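Local atomic coordinates of Alpha/beta hydrolase fold protein (Nakamurella multipartita, PDB entry 4Y7D), a protein that probably acts as a hydrolase of the alpha/beta hydrolase fold, although its substrate is not established. Residues A[157-162]-A[168-173]. Residues are numbered along the deposited sequence; the frame is centred on the assembly and turned at random. Where two conformers were deposited one is given.
Sequences RMLQLM and EKLVSA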
# COMPACT_ATOMS: atom_id res chain seq x y z
N ARG A 157 -8.38 14.37 13.74
CA ARG A 157 -7.94 15.75 13.94
C ARG A 157 -6.66 15.81 14.81
O ARG A 157 -5.74 16.59 14.54
CB ARG A 157 -9.07 16.60 14.55
CG ARG A 157 -10.25 16.79 13.59
CD ARG A 157 -11.39 17.63 14.16
NE ARG A 157 -12.54 16.83 14.57
CZ ARG A 157 -13.09 16.80 15.80
NH1 ARG A 157 -12.62 17.54 16.81
NH2 ARG A 157 -14.16 16.02 16.01
N MSE A 158 -6.59 14.96 15.83
CA MSE A 158 -5.38 14.89 16.65
C MSE A 158 -4.19 14.46 15.84
O MSE A 158 -3.14 15.05 15.95
CB MSE A 158 -5.57 13.95 17.84
CG MSE A 158 -4.45 14.16 18.83
SE MSE A 158 -4.90 13.13 20.47
CE MSE A 158 -6.86 13.09 20.26
N LEU A 159 -4.34 13.43 15.00
CA LEU A 159 -3.22 12.98 14.15
C LEU A 159 -2.76 14.09 13.21
O LEU A 159 -1.56 14.26 12.99
CB LEU A 159 -3.59 11.76 13.31
CG LEU A 159 -3.81 10.48 14.13
CD1 LEU A 159 -4.51 9.45 13.29
CD2 LEU A 159 -2.50 9.92 14.65
N GLN A 160 -3.71 14.83 12.64
CA GLN A 160 -3.39 15.95 11.76
C GLN A 160 -2.61 17.02 12.48
O GLN A 160 -1.61 17.52 11.97
CB GLN A 160 -4.68 16.54 11.17
CG GLN A 160 -5.41 15.59 10.22
CD GLN A 160 -6.81 16.06 9.88
OE1 GLN A 160 -7.30 17.05 10.43
NE2 GLN A 160 -7.48 15.33 8.97
N LEU A 161 -3.07 17.38 13.69
CA LEU A 161 -2.32 18.34 14.51
C LEU A 161 -0.95 17.83 14.86
O LEU A 161 0.02 18.57 14.82
CB LEU A 161 -3.08 18.69 15.81
CG LEU A 161 -4.33 19.54 15.73
CD1 LEU A 161 -4.65 20.08 17.13
CD2 LEU A 161 -4.16 20.71 14.76
N MSE A 162 -0.83 16.55 15.20
CA MSE A 162 0.49 16.02 15.56
C MSE A 162 1.43 16.09 14.37
O MSE A 162 2.60 16.45 14.51
CB MSE A 162 0.33 14.59 16.09
CG MSE A 162 -0.28 14.57 17.48
SE MSE A 162 -0.50 12.68 18.09
CE MSE A 162 1.42 12.34 18.35
N GLU A 168 7.98 14.79 15.19
CA GLU A 168 8.86 13.74 15.74
C GLU A 168 8.09 12.77 16.64
O GLU A 168 8.30 11.54 16.58
CB GLU A 168 10.07 14.32 16.46
CG GLU A 168 11.04 13.26 16.95
CD GLU A 168 12.44 13.77 17.26
OE1 GLU A 168 12.83 14.86 16.79
OE2 GLU A 168 13.16 13.07 18.00
N LYS A 169 7.19 13.30 17.47
CA LYS A 169 6.37 12.47 18.32
C LYS A 169 5.52 11.54 17.49
O LYS A 169 5.37 10.38 17.84
CB LYS A 169 5.48 13.30 19.28
CG LYS A 169 6.22 13.91 20.47
CD LYS A 169 5.25 14.26 21.64
CE LYS A 169 5.77 15.29 22.65
NZ LYS A 169 5.03 16.60 22.63
N LEU A 170 4.97 12.04 16.38
CA LEU A 170 4.12 11.20 15.53
C LEU A 170 4.95 10.10 14.84
O LEU A 170 4.52 8.94 14.77
CB LEU A 170 3.35 12.01 14.51
CG LEU A 170 2.30 11.18 13.74
CD1 LEU A 170 1.37 10.35 14.63
CD2 LEU A 170 1.42 12.06 12.86
N VAL A 171 6.13 10.48 14.34
CA VAL A 171 7.05 9.52 13.70
C VAL A 171 7.41 8.38 14.70
O VAL A 171 7.31 7.20 14.38
CB VAL A 171 8.30 10.25 13.16
CG1 VAL A 171 9.40 9.27 12.80
CG2 VAL A 171 7.94 11.12 11.97
N SER A 172 7.77 8.75 15.91
CA SER A 172 8.09 7.79 16.95
C SER A 172 6.93 6.83 17.26
O SER A 172 7.13 5.63 17.33
CB SER A 172 8.52 8.52 18.21
OG SER A 172 8.93 7.62 19.22
N ALA A 173 5.73 7.37 17.43
CA ALA A 173 4.57 6.57 17.68
C ALA A 173 4.28 5.59 16.57
O ALA A 173 3.93 4.43 16.81
CB ALA A 173 3.37 7.48 17.90
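The backbone N of Met-162 donates to Met-158 O (2.9 Å), an ordinary helical bond, and the side chain of this selenomethionine places its methyl against Leu-170. No hydrogen bond links 157-162 to 168-173; the contact is largely van der Waals, between methyl groups and with one carbonyl oxygen. The Met-162 chain bends at its last torsion (chi3 71°), bringing CE over the backbone of the other helix, 4.1 Å from Leu-170 CA. The same methyl lies 4.2 Å from Leu-170 CD1 and also grazes the base of Lys-169, whose amine end leads away. The two segments belong to helices 153-165 and 167-177, in the helical insertion between strands 124-130 and 242-247, the usual site of the cap of alpha/beta hydrolases. The segment axes approach to 9.9 Å at 119°, so the chain turns sharply between consecutive helices. The CB of Leu-170 points toward helix 153-165, and with CG anti to the backbone N (chi1 -172°) its two methyls reach Leu-159. CD1 of Leu-170 meets Leu-159 CD2 at 3.9 Å, the two leucine side chains crossing at about a right angle, while Leu-170 CD2 packs on Leu-159 O at 3.7 Å. Leu-204 and Ala-207 of helix 197-209 also touch Leu-170, which is buried, whereas Met-162 remains partly exposed. The Leu-170 carbonyl oxygen accepts a hydrogen bond from Thr-174 OG1, one turn further along helix 167-177.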